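Local coordinates for protein stress response kinase A (Escherichia coli, PDB 1ZYL) that phosphorylates itself and other proteins on serine and threonine using ATP, and probably protects cells against stress linked to reactive oxygen species, at residues A[131-136]-A[227-232]. Residues are numbered along the deposited sequence; the frame is centred on the assembly and turned at random.
Sequences RMHQTG and VQDLWM
H133, near the C-terminal end of helix 119-136, and D229, in the short, weakly bonded helical turn around 228-231, illustrate how a single buried polar pair can link two parts of a kinase lobe that are distant in sequence. Their CA atoms stand 9.3 Å apart, and the two side chains, each directed at the opposite segment, bridge that gap. In H133 the ring carbon CG lies anti to the carbonyl carbon (chi1 -69°), which carries the imidazole off the helix with its NE2 edge leading. NE2 donates to D229 OD1 at 2.8 Å, the N-H...O angle being 153°. The donor reaches OD1 on its anti side, tilted somewhat out of the carboxylate plane, with OD1 likewise a little out of the ring plane; the two planes are turned 54° apart. The methylene of D229 lies beside the same edge, its CB 3.6 Å from H133 NE2.

Both groups have further partners that would restrict their rotation. H133 ND1 is hydrogen-bonded to Y252 OH; D229 OD1 also accepts from H199 N, and OD2 weakly from G200 N. D229 thus links helix 119-136 to the catalytic loop, with H133 behind it. The side chain of D201, the inferred proton acceptor, is about 7 Å from that of D229. H199-G200-D201 match the HGD motif of phosphotransferases, counterpart of the kinase HRD; as in other kinase folds, a buried aspartate accepting from its backbone probably steadies the catalytic loop.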
loop_
_atom_site.group_PDB
_atom_site.type_symbol
_atom_site.label_atom_id
_atom_site.label_comp_id
_atom_site.label_asym_id
_atom_site.label_seq_id
_atom_site.Cartn_x
_atom_site.Cartn_y
_atom_site.Cartn_z
ATOM N N ARG A 131 5.265 5.031 16.917
ATOM C CA ARG A 131 4.786 4.050 17.870
ATOM C C ARG A 131 4.373 2.798 17.100
ATOM O O ARG A 131 4.430 1.686 17.633
ATOM C CB ARG A 131 3.599 4.593 18.665
ATOM C CG ARG A 131 3.116 3.617 19.740
ATOM C CD ARG A 131 1.876 4.106 20.477
ATOM N NE ARG A 131 2.150 5.250 21.339
ATOM C CZ ARG A 131 1.233 5.855 22.086
ATOM N NH1 ARG A 131 1.566 6.887 22.847
ATOM N NH2 ARG A 131 -0.023 5.432 22.069
ATOM N N MET A 132 3.977 2.980 15.841
ATOM C CA MET A 132 3.561 1.857 15.009
ATOM C C MET A 132 4.754 0.969 14.750
ATOM O O MET A 132 4.708 -0.233 15.003
ATOM C CB MET A 132 2.997 2.331 13.671
ATOM C CG MET A 132 2.160 1.271 12.954
ATOM S SD MET A 132 2.021 1.522 11.173
ATOM C CE MET A 132 0.804 2.787 11.107
ATOM N N HIS A 133 5.827 1.569 14.247
ATOM C CA HIS A 133 7.052 0.827 13.957
ATOM C C HIS A 133 7.676 0.263 15.218
ATOM O O HIS A 133 8.455 -0.693 15.154
ATOM C CB HIS A 133 8.058 1.714 13.231
ATOM C CG HIS A 133 7.641 2.067 11.841
ATOM N ND1 HIS A 133 8.495 2.647 10.932
ATOM C CD2 HIS A 133 6.458 1.914 11.202
ATOM C CE1 HIS A 133 7.858 2.835 9.791
ATOM N NE2 HIS A 133 6.620 2.398 9.928
ATOM N N GLN A 134 7.331 0.863 16.360
ATOM C CA GLN A 134 7.825 0.397 17.647
ATOM C C GLN A 134 7.239 -0.995 17.844
ATOM O O GLN A 134 7.938 -1.924 18.254
ATOM C CB GLN A 134 7.346 1.314 18.763
ATOM C CG GLN A 134 7.955 1.006 20.120
ATOM C CD GLN A 134 7.392 1.880 21.224
ATOM O OE1 GLN A 134 7.952 1.951 22.312
ATOM N NE2 GLN A 134 6.275 2.540 20.952
ATOM N N THR A 135 5.948 -1.126 17.538
ATOM C CA THR A 135 5.241 -2.404 17.637
ATOM C C THR A 135 5.757 -3.281 16.517
ATOM O O THR A 135 6.294 -4.363 16.738
ATOM C CB THR A 135 3.725 -2.245 17.408
ATOM O OG1 THR A 135 3.178 -1.334 18.370
ATOM C CG2 THR A 135 3.028 -3.579 17.534
ATOM N N GLY A 136 5.588 -2.779 15.302
ATOM C CA GLY A 136 6.015 -3.503 14.125
ATOM C C GLY A 136 7.393 -4.118 14.212
ATOM O O GLY A 136 7.676 -5.080 13.503
ATOM N N VAL A 227 11.511 3.776 6.312
ATOM C CA VAL A 227 11.290 4.839 5.332
ATOM C C VAL A 227 10.073 4.639 4.442
ATOM O O VAL A 227 9.455 5.619 4.015
ATOM C CB VAL A 227 12.482 5.034 4.390
ATOM C CG1 VAL A 227 13.274 6.233 4.818
ATOM C CG2 VAL A 227 13.345 3.802 4.373
ATOM N N GLN A 228 9.739 3.378 4.162
ATOM C CA GLN A 228 8.603 3.048 3.303
ATOM C C GLN A 228 7.328 3.765 3.709
ATOM O O GLN A 228 6.568 4.204 2.854
ATOM C CB GLN A 228 8.333 1.546 3.323
ATOM C CG GLN A 228 8.280 0.903 1.956
ATOM C CD GLN A 228 7.349 1.611 0.996
ATOM O OE1 GLN A 228 6.126 1.479 1.073
ATOM N NE2 GLN A 228 7.931 2.371 0.078
ATOM N N ASP A 229 7.094 3.871 5.016
ATOM C CA ASP A 229 5.894 4.518 5.536
ATOM C C ASP A 229 6.101 6.012 5.749
ATOM O O ASP A 229 5.239 6.686 6.320
ATOM C CB ASP A 229 5.479 3.875 6.865
ATOM C CG ASP A 229 5.012 2.439 6.707
ATOM O OD1 ASP A 229 5.013 1.705 7.715
ATOM O OD2 ASP A 229 4.635 2.046 5.580
ATOM N N LEU A 230 7.239 6.534 5.294
ATOM C CA LEU A 230 7.519 7.951 5.461
ATOM C C LEU A 230 7.729 8.741 4.178
ATOM O O LEU A 230 7.275 9.880 4.069
ATOM C CB LEU A 230 8.739 8.146 6.354
ATOM C CG LEU A 230 8.642 7.723 7.820
ATOM C CD1 LEU A 230 9.939 8.120 8.519
ATOM C CD2 LEU A 230 7.450 8.389 8.494
ATOM N N TRP A 231 8.395 8.159 3.190
ATOM C CA TRP A 231 8.645 8.941 1.992
ATOM C C TRP A 231 7.415 9.423 1.234
ATOM O O TRP A 231 7.412 10.544 0.732
ATOM C CB TRP A 231 9.607 8.214 1.035
ATOM C CG TRP A 231 9.020 7.084 0.259
ATOM C CD1 TRP A 231 8.959 5.773 0.633
ATOM C CD2 TRP A 231 8.408 7.164 -1.035
ATOM N NE1 TRP A 231 8.350 5.030 -0.349
ATOM C CE2 TRP A 231 8.002 5.859 -1.384
ATOM C CE3 TRP A 231 8.163 8.214 -1.932
ATOM C CZ2 TRP A 231 7.363 5.571 -2.598
ATOM C CZ3 TRP A 231 7.528 7.932 -3.137
ATOM C CH2 TRP A 231 7.136 6.618 -3.457
ATOM N N MET A 232 6.362 8.619 1.157
ATOM C CA MET A 232 5.181 9.051 0.404
ATOM C C MET A 232 4.393 10.179 1.040
ATOM O O MET A 232 3.402 10.634 0.477
ATOM C CB MET A 232 4.240 7.870 0.120
ATOM C CG MET A 232 4.745 6.940 -0.982
ATOM S SD MET A 232 3.633 5.589 -1.381
ATOM C CE MET A 232 3.948 4.516 -0.017
#